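PDB 3GO2: putative L-alanine-DL-glutamate epimerase from Burkholderia xenovorans, which probably works as a magnesium-dependent racemase or epimerase of the mandelate racemase/muconate lactonizing enzyme family, although its true substrate remains uncertain. Local coordinates for residues V6-L11 with A48-L53; G33-D38 with I88-N93; S61-E66 with D97-T102; G322-M327 with W375-V380. All coordinates share one frame; numbering follows the deposited sequence.

Interaction 1: residues V6-L11 with A48-L53; sequences VSVDTL and AVIEQL
Thr10 of strand 5-14 meets two neighbouring residues of helix 46-57, one through each branch of its side chain. The hydroxyl OG1 donates to the carboxylate of Glu51, 2.8 Å from OE2, which receives it on the anti lone pair, the one turned away from OE1. The methyl CG2 lies 3.5 Å from Ile50 CG2. A beta-branched residue with one polar and one apolar arm thus suits a site between a carboxylate and a hydrocarbon. Glu51 reaches the strand because its chain bends at chi2 (-66°), which brings the acid back from the helix flank. Val8, two residues earlier on the same strand face, adds looser packing, its CG1 4.4 Å from Ile50 CG2.

Three waters extend the contact. One links Val8 O to Glu51 O, the latter at 2.9 Å; a second lies between Val8 O and Glu51 OE1; the third accepts from Thr10 N and lies 2.8 Å from Glu51 OE2, so this oxygen has two partners here. Farther out, Ile50 continues inward to Val23, Phe37 and Ala90, and strand 19-27 pairs with the backbone of Asp9 and Leu11. A helix packed on the face of a three-stranded antiparallel sheet, its segment antiparallel to strand 6-11 at 171°, is the construction of the enolase-type N-terminal capping domain.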
loop_
_atom_site.group_PDB
_atom_site.type_symbol
_atom_site.label_atom_id
_atom_site.label_comp_id
_atom_site.label_asym_id
_atom_site.label_seq_id
_atom_site.Cartn_x
_atom_site.Cartn_y
_atom_site.Cartn_z
ATOM N N VAL A 6 -39.890 8.802 31.779
ATOM C CA VAL A 6 -40.040 9.130 33.190
ATOM C C VAL A 6 -39.067 8.374 34.076
ATOM O O VAL A 6 -38.650 8.875 35.140
ATOM C CB VAL A 6 -41.497 8.877 33.630
ATOM C CG1 VAL A 6 -41.623 8.865 35.099
ATOM C CG2 VAL A 6 -42.374 9.985 33.054
ATOM N N SER A 7 -38.704 7.163 33.665
ATOM C CA SER A 7 -37.797 6.357 34.469
ATOM C C SER A 7 -37.029 5.329 33.647
ATOM O O SER A 7 -37.513 4.857 32.607
ATOM C CB SER A 7 -38.545 5.700 35.628
ATOM O OG SER A 7 -39.480 4.762 35.176
ATOM N N VAL A 8 -35.821 5.019 34.124
ATOM C CA VAL A 8 -34.968 3.974 33.571
ATOM C C VAL A 8 -34.452 3.168 34.749
ATOM O O VAL A 8 -33.735 3.707 35.609
ATOM C CB VAL A 8 -33.775 4.541 32.768
ATOM C CG1 VAL A 8 -32.924 3.381 32.213
ATOM C CG2 VAL A 8 -34.265 5.483 31.658
ATOM N N ASP A 9 -34.883 1.907 34.816
ATOM C CA ASP A 9 -34.550 0.979 35.894
ATOM C C ASP A 9 -33.814 -0.229 35.337
ATOM O O ASP A 9 -33.963 -0.569 34.156
ATOM C CB ASP A 9 -35.831 0.488 36.559
ATOM C CG ASP A 9 -36.684 1.613 37.131
ATOM O OD1 ASP A 9 -36.142 2.413 37.914
ATOM O OD2 ASP A 9 -37.893 1.673 36.791
ATOM N N THR A 10 -33.029 -0.894 36.183
ATOM C CA THR A 10 -32.408 -2.154 35.787
ATOM C C THR A 10 -32.855 -3.249 36.725
ATOM O O THR A 10 -33.111 -2.986 37.909
ATOM C CB THR A 10 -30.850 -2.072 35.792
ATOM O OG1 THR A 10 -30.390 -1.680 37.085
ATOM C CG2 THR A 10 -30.340 -1.062 34.745
ATOM N N LEU A 11 -32.971 -4.461 36.194
ATOM C CA LEU A 11 -33.380 -5.638 36.949
ATOM C C LEU A 11 -32.433 -6.786 36.664
ATOM O O LEU A 11 -31.786 -6.829 35.621
ATOM C CB LEU A 11 -34.806 -6.069 36.578
ATOM C CG LEU A 11 -35.999 -5.140 36.846
ATOM C CD1 LEU A 11 -35.984 -3.800 36.057
ATOM C CD2 LEU A 11 -37.296 -5.906 36.519
ATOM N N ALA A 48 -23.776 -0.378 36.054
ATOM C CA ALA A 48 -23.375 0.921 36.585
ATOM C C ALA A 48 -23.410 2.010 35.532
ATOM O O ALA A 48 -23.798 3.144 35.805
ATOM C CB ALA A 48 -21.993 0.830 37.225
ATOM N N VAL A 49 -22.972 1.672 34.321
ATOM C CA VAL A 49 -23.065 2.579 33.182
ATOM C C VAL A 49 -24.504 2.987 32.902
ATOM O O VAL A 49 -24.826 4.172 32.747
ATOM C CB VAL A 49 -22.438 1.939 31.887
ATOM C CG1 VAL A 49 -22.651 2.852 30.690
ATOM C CG2 VAL A 49 -20.940 1.634 32.115
ATOM N N ILE A 50 -25.376 1.992 32.815
ATOM C CA ILE A 50 -26.789 2.239 32.516
ATOM C C ILE A 50 -27.425 3.117 33.583
ATOM O O ILE A 50 -28.159 4.054 33.279
ATOM C CB ILE A 50 -27.562 0.913 32.413
ATOM C CG1 ILE A 50 -27.097 0.157 31.171
ATOM C CG2 ILE A 50 -29.086 1.167 32.342
ATOM C CD1 ILE A 50 -27.471 -1.338 31.193
ATOM N N GLU A 51 -27.118 2.837 34.828
ATOM C CA GLU A 51 -27.677 3.658 35.914
ATOM C C GLU A 51 -27.305 5.129 35.804
ATOM O O GLU A 51 -28.130 5.991 36.080
ATOM C CB GLU A 51 -27.276 3.086 37.286
ATOM C CG GLU A 51 -28.040 1.801 37.653
ATOM C CD GLU A 51 -29.562 2.011 37.882
ATOM O OE1 GLU A 51 -29.979 3.120 38.262
ATOM O OE2 GLU A 51 -30.352 1.062 37.703
ATOM N N GLN A 52 -26.071 5.424 35.401
ATOM C CA GLN A 52 -25.630 6.824 35.196
ATOM C C GLN A 52 -26.263 7.435 33.958
ATOM O O GLN A 52 -26.801 8.541 33.993
ATOM C CB GLN A 52 -24.108 6.885 35.049
ATOM C CG GLN A 52 -23.412 6.660 36.326
ATOM C CD GLN A 52 -23.715 7.780 37.290
ATOM O OE1 GLN A 52 -23.268 8.897 37.084
ATOM N NE2 GLN A 52 -24.518 7.498 38.311
ATOM N N LEU A 53 -26.185 6.730 32.839
ATOM C CA LEU A 53 -26.751 7.243 31.593
ATOM C C LEU A 53 -28.264 7.407 31.619
ATOM O O LEU A 53 -28.804 8.363 31.038
ATOM C CB LEU A 53 -26.342 6.357 30.407
ATOM C CG LEU A 53 -24.881 6.520 30.016
ATOM C CD1 LEU A 53 -24.519 5.535 28.907
ATOM C CD2 LEU A 53 -24.595 7.969 29.564
HETATM O O HOH W 1 -30.906 5.367 35.495
HETATM O O HOH W 2 -32.786 3.291 38.373
HETATM O O HOH W 3 -32.789 0.379 38.794
#

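Interaction 2: residues G33-D38 with I88-N93; sequences GWSEFD and IGAIEN
Ser35 and Phe37 of strand 32-37 rest on Ala90 and Asn93 of helix 82-103, within the alpha+beta capping domain of the enolase superfamily, where helices cover one face of a three-stranded antiparallel sheet. The segments run roughly antiparallel, at 148°, and their axes approach to 7.1 Å, a closeness allowed by the small residues between them.

The apolar part is compact. Ala90 CB sits 3.9 Å from Phe37 CB and also meets the start of the ring obliquely; a bare methyl suits a helix face pressed so near a strand. The Phe37 ring itself continues away to Ile50 and His21. Beside this, Ser35 CB packs 3.6 Å from Asn93 CB.

Water makes one polar link, accepting from Asn93 ND2 and donating to Glu36 O, each at 2.9 Å. The amide of Asn93 is also held by the starts of two barrel-domain helices: OD1 accepts from Val298 N (helix 298-310) and ND2 donates to Thr293 O (helix 293-296).

The direct polar link is made by Ser35. Its OG lies between the backbone N and the carbonyl carbon, and from there it is directed at the helix, donating to Ala90 O at 2.7 Å and meeting the carbonyl at a C=O...O angle of 123° and 33° out of its plane.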
loop_
_atom_site.group_PDB
_atom_site.type_symbol
_atom_site.label_atom_id
_atom_site.label_comp_id
_atom_site.label_asym_id
_atom_site.label_seq_id
_atom_site.Cartn_x
_atom_site.Cartn_y
_atom_site.Cartn_z
ATOM N N GLY A 33 -40.794 0.026 27.788
ATOM C CA GLY A 33 -39.844 -0.579 26.863
ATOM C C GLY A 33 -38.817 -1.385 27.656
ATOM O O GLY A 33 -38.351 -0.954 28.720
ATOM N N TRP A 34 -38.464 -2.548 27.106
ATOM C CA TRP A 34 -37.537 -3.477 27.725
ATOM C C TRP A 34 -36.384 -3.832 26.810
ATOM O O TRP A 34 -36.543 -3.920 25.576
ATOM C CB TRP A 34 -38.242 -4.802 28.002
ATOM C CG TRP A 34 -39.280 -4.803 29.089
ATOM C CD1 TRP A 34 -40.644 -4.732 28.932
ATOM C CD2 TRP A 34 -39.046 -4.943 30.486
ATOM N NE1 TRP A 34 -41.263 -4.815 30.150
ATOM C CE2 TRP A 34 -40.301 -4.938 31.121
ATOM C CE3 TRP A 34 -37.895 -5.054 31.267
ATOM C CZ2 TRP A 34 -40.430 -5.054 32.492
ATOM C CZ3 TRP A 34 -38.030 -5.170 32.635
ATOM C CH2 TRP A 34 -39.292 -5.174 33.227
ATOM N N SER A 35 -35.226 -4.032 27.420
ATOM C CA SER A 35 -34.139 -4.759 26.755
ATOM C C SER A 35 -33.526 -5.752 27.713
ATOM O O SER A 35 -33.809 -5.747 28.917
ATOM C CB SER A 35 -33.064 -3.776 26.258
ATOM O OG SER A 35 -32.373 -3.196 27.355
ATOM N N GLU A 36 -32.684 -6.616 27.172
ATOM C CA GLU A 36 -31.919 -7.564 27.974
ATOM C C GLU A 36 -30.455 -7.271 27.684
ATOM O O GLU A 36 -30.128 -6.903 26.572
ATOM C CB GLU A 36 -32.311 -9.008 27.678
ATOM C CG GLU A 36 -31.514 -10.034 28.492
ATOM C CD GLU A 36 -31.921 -11.473 28.218
ATOM O OE1 GLU A 36 -32.967 -11.685 27.601
ATOM O OE2 GLU A 36 -31.171 -12.394 28.641
ATOM N N PHE A 37 -29.611 -7.325 28.706
ATOM C CA PHE A 37 -28.155 -7.174 28.551
ATOM C C PHE A 37 -27.424 -8.200 29.431
ATOM O O PHE A 37 -28.043 -8.958 30.160
ATOM C CB PHE A 37 -27.708 -5.729 28.827
ATOM C CG PHE A 37 -27.849 -5.270 30.257
ATOM C CD1 PHE A 37 -26.762 -5.300 31.141
ATOM C CD2 PHE A 37 -29.050 -4.793 30.718
ATOM C CE1 PHE A 37 -26.885 -4.821 32.448
ATOM C CE2 PHE A 37 -29.186 -4.350 32.030
ATOM C CZ PHE A 37 -28.106 -4.384 32.900
ATOM N N ASP A 38 -26.099 -8.231 29.346
ATOM C CA ASP A 38 -25.293 -9.254 29.969
ATOM C C ASP A 38 -24.046 -8.650 30.591
ATOM O O ASP A 38 -23.455 -7.713 30.028
ATOM C CB ASP A 38 -24.926 -10.280 28.898
ATOM C CG ASP A 38 -23.935 -11.297 29.374
ATOM O OD1 ASP A 38 -24.389 -12.307 29.961
ATOM O OD2 ASP A 38 -22.715 -11.090 29.138
ATOM N N ILE A 88 -24.918 1.756 26.653
ATOM C CA ILE A 88 -25.602 2.590 25.680
ATOM C C ILE A 88 -26.525 1.725 24.787
ATOM O O ILE A 88 -27.677 2.088 24.534
ATOM C CB ILE A 88 -24.566 3.362 24.835
ATOM C CG1 ILE A 88 -23.871 4.401 25.719
ATOM C CG2 ILE A 88 -25.244 4.023 23.631
ATOM C CD1 ILE A 88 -22.712 5.119 25.013
ATOM N N GLY A 89 -26.011 0.571 24.357
ATOM C CA GLY A 89 -26.777 -0.362 23.509
ATOM C C GLY A 89 -28.013 -0.888 24.191
ATOM O O GLY A 89 -29.080 -1.026 23.588
ATOM N N ALA A 90 -27.875 -1.212 25.471
ATOM C CA ALA A 90 -29.010 -1.718 26.252
ATOM C C ALA A 90 -30.116 -0.668 26.380
ATOM O O ALA A 90 -31.343 -0.968 26.287
ATOM C CB ALA A 90 -28.529 -2.156 27.631
ATOM N N ILE A 91 -29.706 0.576 26.609
ATOM C CA ILE A 91 -30.686 1.657 26.679
ATOM C C ILE A 91 -31.342 1.877 25.315
ATOM O O ILE A 91 -32.545 2.053 25.237
ATOM C CB ILE A 91 -30.087 2.936 27.237
ATOM C CG1 ILE A 91 -29.659 2.703 28.689
ATOM C CG2 ILE A 91 -31.085 4.112 27.102
ATOM C CD1 ILE A 91 -28.901 3.925 29.318
ATOM N N GLU A 92 -30.548 1.857 24.249
ATOM C CA GLU A 92 -31.071 1.968 22.896
ATOM C C GLU A 92 -32.143 0.938 22.640
ATOM O O GLU A 92 -33.191 1.242 22.077
ATOM C CB GLU A 92 -29.938 1.838 21.866
ATOM C CG GLU A 92 -30.468 1.835 20.427
ATOM C CD GLU A 92 -29.394 2.074 19.413
ATOM O OE1 GLU A 92 -29.026 1.121 18.691
ATOM O OE2 GLU A 92 -28.946 3.226 19.337
ATOM N N ASN A 93 -31.883 -0.295 23.045
ATOM C CA ASN A 93 -32.810 -1.349 22.772
ATOM C C ASN A 93 -34.112 -1.197 23.564
ATOM O O ASN A 93 -35.159 -1.555 23.068
ATOM C CB ASN A 93 -32.162 -2.710 22.953
ATOM C CG ASN A 93 -31.247 -3.044 21.825
ATOM O OD1 ASN A 93 -31.413 -2.523 20.708
ATOM N ND2 ASN A 93 -30.303 -3.956 22.073
HETATM O O HOH W 4 -29.495 -4.791 24.762
#

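Interaction 3: residues S61-E66 with D97-T102; sequences SVMEHE and DAKAKT
A type I beta turn, Ser61 to Glu64, leads into helix 65-76 and packs here on the last turns of helix 82-103, within the N-terminal capping domain. Lys99 carries much of the contact. Its CG is anti to the backbone N (chi1 -177°) and the chain beyond it is straight, which carries Lys99 NZ across to the turn, where it donates to Met63 O at 3.0 Å, in the carbonyl plane on a lone pair. A long aliphatic stem with a charged tip fits the route: the stem passes Met63, whose SD lies 4.0 Å from Lys99 CG, and then the imidazole of His65, where Lys99 CD comes up to the ring edge at CD2, 3.8 Å away. Both side chains cross the lysine at about a right angle. One water bridges Lys99 NZ, at 2.7 Å, and His65 NE2. The same ammonium forms a salt bridge with Glu109 of a neighbouring subunit, so the turn, the helix and the subunit interface share one charge.

On the other flank, Val62 CG2 packs tightly on the methyl of Ala98, 3.5 Å from its CB. Inward from there, Val62 and Ala98 both touch Leu25 of strand 19-27, while His65 meets the Trp299 ring edge-to-face, which places this corner between sheet, helix 298-310 and the adjoining subunit.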
loop_
_atom_site.group_PDB
_atom_site.type_symbol
_atom_site.label_atom_id
_atom_site.label_comp_id
_atom_site.label_asym_id
_atom_site.label_seq_id
_atom_site.Cartn_x
_atom_site.Cartn_y
_atom_site.Cartn_z
ATOM N N SER A 61 -37.387 12.974 25.136
ATOM C CA SER A 61 -38.395 12.276 24.338
ATOM C C SER A 61 -38.021 10.815 24.129
ATOM O O SER A 61 -36.908 10.518 23.702
ATOM C CB SER A 61 -38.536 12.907 22.953
ATOM O OG SER A 61 -39.506 12.193 22.185
ATOM N N VAL A 62 -38.961 9.912 24.384
ATOM C CA VAL A 62 -38.766 8.476 24.083
ATOM C C VAL A 62 -38.557 8.221 22.596
ATOM O O VAL A 62 -37.938 7.200 22.207
ATOM C CB VAL A 62 -39.942 7.620 24.563
ATOM C CG1 VAL A 62 -41.181 7.846 23.701
ATOM C CG2 VAL A 62 -39.578 6.126 24.616
ATOM N N MET A 63 -39.041 9.140 21.767
ATOM C CA MET A 63 -38.959 8.962 20.317
ATOM C C MET A 63 -37.560 9.250 19.767
ATOM O O MET A 63 -37.177 8.747 18.708
ATOM C CB MET A 63 -39.971 9.871 19.625
ATOM C CG MET A 63 -41.404 9.739 20.127
ATOM S SD MET A 63 -42.176 8.079 19.936
ATOM C CE MET A 63 -42.794 8.266 18.327
ATOM N N GLU A 64 -36.771 10.017 20.508
ATOM C CA GLU A 64 -35.515 10.556 19.991
ATOM C C GLU A 64 -34.328 9.668 20.391
ATOM O O GLU A 64 -33.424 10.067 21.139
ATOM C CB GLU A 64 -35.343 12.010 20.468
ATOM C CG GLU A 64 -36.381 12.935 19.830
ATOM C CD GLU A 64 -36.380 14.372 20.293
ATOM O OE1 GLU A 64 -35.475 14.786 21.022
ATOM O OE2 GLU A 64 -37.340 15.079 19.909
ATOM N N HIS A 65 -34.320 8.449 19.884
ATOM C CA HIS A 65 -33.283 7.512 20.309
ATOM C C HIS A 65 -31.915 7.856 19.747
ATOM O O HIS A 65 -30.907 7.718 20.460
ATOM C CB HIS A 65 -33.674 6.036 20.097
ATOM C CG HIS A 65 -34.018 5.654 18.679
ATOM N ND1 HIS A 65 -33.068 5.266 17.764
ATOM C CD2 HIS A 65 -35.213 5.578 18.041
ATOM C CE1 HIS A 65 -33.665 4.949 16.626
ATOM N NE2 HIS A 65 -34.970 5.119 16.763
ATOM N N GLU A 66 -31.839 8.338 18.513
ATOM C CA GLU A 66 -30.524 8.693 17.983
ATOM C C GLU A 66 -29.974 9.959 18.653
ATOM O O GLU A 66 -28.755 10.118 18.785
ATOM C CB GLU A 66 -30.581 8.809 16.471
ATOM C CG GLU A 66 -29.268 8.971 15.860
ATOM C CD GLU A 66 -28.424 7.705 15.748
ATOM O OE1 GLU A 66 -28.590 6.640 16.417
ATOM O OE2 GLU A 66 -27.478 7.837 14.964
ATOM N N ASP A 97 -37.928 -0.517 21.841
ATOM C CA ASP A 97 -39.121 -1.244 22.266
ATOM C C ASP A 97 -40.257 -0.254 22.609
ATOM O O ASP A 97 -41.436 -0.420 22.210
ATOM C CB ASP A 97 -38.809 -2.101 23.482
ATOM C CG ASP A 97 -39.889 -3.116 23.782
ATOM O OD1 ASP A 97 -40.505 -3.651 22.829
ATOM O OD2 ASP A 97 -40.113 -3.391 24.990
ATOM N N ALA A 98 -39.909 0.764 23.399
ATOM C CA ALA A 98 -40.901 1.751 23.849
ATOM C C ALA A 98 -41.476 2.555 22.676
ATOM O O ALA A 98 -42.678 2.837 22.616
ATOM C CB ALA A 98 -40.301 2.668 24.911
ATOM N N LYS A 99 -40.619 2.911 21.733
ATOM C CA LYS A 99 -41.048 3.627 20.553
ATOM C C LYS A 99 -41.974 2.784 19.685
ATOM O O LYS A 99 -43.024 3.266 19.250
ATOM C CB LYS A 99 -39.849 4.085 19.745
ATOM C CG LYS A 99 -40.226 4.905 18.516
ATOM C CD LYS A 99 -39.012 5.594 17.897
ATOM C CE LYS A 99 -39.384 6.576 16.810
ATOM N NZ LYS A 99 -38.267 7.453 16.275
ATOM N N ALA A 100 -41.590 1.540 19.430
ATOM C CA ALA A 100 -42.421 0.649 18.653
ATOM C C ALA A 100 -43.772 0.426 19.344
ATOM O O ALA A 100 -44.802 0.473 18.696
ATOM C CB ALA A 100 -41.715 -0.696 18.414
ATOM N N LYS A 101 -43.767 0.219 20.658
ATOM C CA LYS A 101 -45.039 0.055 21.395
ATOM C C LYS A 101 -45.897 1.317 21.303
ATOM O O LYS A 101 -47.154 1.251 21.172
ATOM C CB LYS A 101 -44.756 -0.342 22.848
ATOM C CG LYS A 101 -44.376 -1.823 22.982
ATOM C CD LYS A 101 -43.733 -2.107 24.337
ATOM C CE LYS A 101 -43.538 -3.563 24.543
ATOM N NZ LYS A 101 -42.770 -3.872 25.811
ATOM N N THR A 102 -45.254 2.474 21.374
ATOM C CA THR A 102 -45.985 3.757 21.282
ATOM C C THR A 102 -46.687 3.862 19.936
ATOM O O THR A 102 -47.842 4.355 19.856
ATOM C CB THR A 102 -45.046 4.959 21.499
ATOM O OG1 THR A 102 -44.509 4.919 22.828
ATOM C CG2 THR A 102 -45.761 6.265 21.313
HETATM O O HOH W 5 -36.799 5.913 14.609
#

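Interaction 4: residues G322-M327 with W375-V380; sequences GHLCTM and WGTDPV
The indole of Trp375 meets Leu324 at its pyrrole side: Leu324 CD1 approaches obliquely, 3.9 Å from CD1 of the ring and equally near Trp375 CB. The other methyl of the fork, Leu324 CD2, lies 3.8 Å from CG of a second ring, Pro379. The first torsion of the leucine, with CG anti to the backbone N (chi1 177°), sends the forked end along the loop, where one methyl serves each ring. Trp375 also touches Cys107, and Leu324 and Pro379 both pack on Trp34.

Between the two rings Thr377 faces helix 323-335. Its CG2 fits against the helix surface, 3.6 Å from Leu324 CA and 3.7 Å from Met327 CG, while OG1 bonds to His358 O. Threonine suits this position because its methyl can pack on the helix as its hydroxyl satisfies a separate carbonyl. Met327 crosses Thr377 at about a right angle; its CB lies 3.4 Å from Trp375 O, and its flexible chain, bent at chi2 and chi3, carries CE to within 3.9 Å of Gly376 O. With phi at 120°, Gly376 adopts a backbone conformation where a side chain would collide with the preceding carbonyl oxygen.

No hydrogen bond joins the two segments. The C-terminal loop is therefore fitted to the first turn of helix 323-335 by shape and apolar surface, whereas several of its polar groups are held by other partners: Thr377 OG1 by His358 O, Gly376 O by Arg372, and Trp375 N by Asp97.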
loop_
_atom_site.group_PDB
_atom_site.type_symbol
_atom_site.label_atom_id
_atom_site.label_comp_id
_atom_site.label_asym_id
_atom_site.label_seq_id
_atom_site.Cartn_x
_atom_site.Cartn_y
_atom_site.Cartn_z
ATOM N N GLY A 322 -31.156 -14.817 27.084
ATOM C CA GLY A 322 -32.540 -15.203 27.337
ATOM C C GLY A 322 -33.472 -14.957 26.165
ATOM O O GLY A 322 -33.062 -14.498 25.089
ATOM N N HIS A 323 -34.756 -15.249 26.375
ATOM C CA HIS A 323 -35.736 -15.106 25.285
ATOM C C HIS A 323 -35.841 -13.693 24.766
ATOM O O HIS A 323 -36.095 -13.500 23.592
ATOM C CB HIS A 323 -37.147 -15.545 25.706
ATOM C CG HIS A 323 -37.324 -17.022 25.821
ATOM N ND1 HIS A 323 -36.493 -17.937 25.207
ATOM C CD2 HIS A 323 -38.263 -17.748 26.481
ATOM C CE1 HIS A 323 -36.921 -19.157 25.470
ATOM N NE2 HIS A 323 -37.993 -19.070 26.242
ATOM N N LEU A 324 -35.713 -12.685 25.622
ATOM C CA LEU A 324 -35.826 -11.311 25.121
ATOM C C LEU A 324 -34.693 -10.988 24.133
ATOM O O LEU A 324 -34.935 -10.360 23.096
ATOM C CB LEU A 324 -35.912 -10.297 26.251
ATOM C CG LEU A 324 -35.966 -8.826 25.848
ATOM C CD1 LEU A 324 -37.054 -8.563 24.807
ATOM C CD2 LEU A 324 -36.189 -7.937 27.070
ATOM N N CYS A 325 -33.479 -11.426 24.425
ATOM C CA CYS A 325 -32.384 -11.258 23.457
ATOM C C CYS A 325 -32.703 -11.939 22.138
ATOM O O CYS A 325 -32.388 -11.402 21.074
ATOM C CB CYS A 325 -31.066 -11.774 23.997
ATOM S SG CYS A 325 -30.381 -10.713 25.296
ATOM N N THR A 326 -33.320 -13.118 22.191
ATOM C CA THR A 326 -33.683 -13.807 20.954
ATOM C C THR A 326 -34.676 -12.988 20.156
ATOM O O THR A 326 -34.548 -12.866 18.915
ATOM C CB THR A 326 -34.257 -15.219 21.237
ATOM O OG1 THR A 326 -33.242 -16.024 21.837
ATOM C CG2 THR A 326 -34.715 -15.896 19.941
ATOM N N MET A 327 -35.657 -12.397 20.846
ATOM C CA MET A 327 -36.671 -11.598 20.145
ATOM C C MET A 327 -36.063 -10.278 19.625
ATOM O O MET A 327 -36.403 -9.825 18.546
ATOM C CB MET A 327 -37.895 -11.383 21.025
ATOM C CG MET A 327 -38.599 -12.656 21.393
ATOM S SD MET A 327 -39.143 -13.697 19.980
ATOM C CE MET A 327 -40.743 -14.303 20.659
ATOM N N TRP A 375 -40.527 -5.799 20.767
ATOM C CA TRP A 375 -39.639 -6.899 20.440
ATOM C C TRP A 375 -40.350 -8.226 20.262
ATOM O O TRP A 375 -39.897 -9.062 19.472
ATOM C CB TRP A 375 -38.551 -7.065 21.499
ATOM C CG TRP A 375 -37.587 -5.924 21.606
ATOM C CD1 TRP A 375 -37.269 -5.253 22.740
ATOM C CD2 TRP A 375 -36.759 -5.372 20.564
ATOM N NE1 TRP A 375 -36.329 -4.276 22.476
ATOM C CE2 TRP A 375 -35.999 -4.329 21.143
ATOM C CE3 TRP A 375 -36.568 -5.667 19.208
ATOM C CZ2 TRP A 375 -35.070 -3.571 20.400
ATOM C CZ3 TRP A 375 -35.635 -4.889 18.472
ATOM C CH2 TRP A 375 -34.926 -3.862 19.066
ATOM N N GLY A 376 -41.457 -8.429 20.996
ATOM C CA GLY A 376 -42.200 -9.691 20.889
ATOM C C GLY A 376 -42.312 -10.491 22.177
ATOM O O GLY A 376 -42.967 -11.533 22.219
ATOM N N THR A 377 -41.638 -10.034 23.237
ATOM C CA THR A 377 -41.780 -10.657 24.558
ATOM C C THR A 377 -41.392 -9.634 25.617
ATOM O O THR A 377 -40.615 -8.725 25.340
ATOM C CB THR A 377 -40.939 -11.941 24.645
ATOM O OG1 THR A 377 -41.346 -12.735 25.765
ATOM C CG2 THR A 377 -39.433 -11.617 24.798
ATOM N N ASP A 378 -41.971 -9.757 26.812
ATOM C CA ASP A 378 -41.685 -8.883 27.942
ATOM C C ASP A 378 -41.204 -9.735 29.106
ATOM O O ASP A 378 -41.763 -10.799 29.376
ATOM C CB ASP A 378 -42.952 -8.156 28.393
ATOM C CG ASP A 378 -43.459 -7.167 27.371
ATOM O OD1 ASP A 378 -42.623 -6.455 26.747
ATOM O OD2 ASP A 378 -44.706 -7.081 27.212
ATOM N N PRO A 379 -40.153 -9.300 29.794
ATOM C CA PRO A 379 -39.843 -9.897 31.088
ATOM C C PRO A 379 -41.012 -9.712 32.040
ATOM O O PRO A 379 -41.755 -8.736 31.933
ATOM C CB PRO A 379 -38.606 -9.111 31.568
ATOM C CG PRO A 379 -38.055 -8.506 30.314
ATOM C CD PRO A 379 -39.220 -8.212 29.451
ATOM N N VAL A 380 -41.166 -10.664 32.949
ATOM C CA VAL A 380 -42.251 -10.659 33.938
ATOM C C VAL A 380 -41.672 -10.335 35.313
ATOM O O VAL A 380 -40.893 -11.107 35.863
ATOM C CB VAL A 380 -42.984 -12.000 33.949
ATOM C CG1 VAL A 380 -44.128 -12.006 35.020
ATOM C CG2 VAL A 380 -43.545 -12.306 32.521
#

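How the interactions relate
Interactions 1, 2 and 3 belong to the N-terminal capping domain, and interaction 4 to the barrel domain. Along the chain interactions 1 and 2 interlock, as do 2 and 3, while interaction 4 follows them all. Interactions 1 and 2, about 10 Å apart between centres, use the same three-stranded sheet and touch through Ile50 and Phe37; interactions 2 and 3 share helix 82-103. Interaction 4, about 11 Å from interaction 2 and 17 Å from interaction 3, meets both across the domain boundary: Glu36 OE2 takes Gly322 N, and Lys101 forms a salt bridge with Asp378. The capping-domain core is thus continuous with the interface that seats it on the barrel.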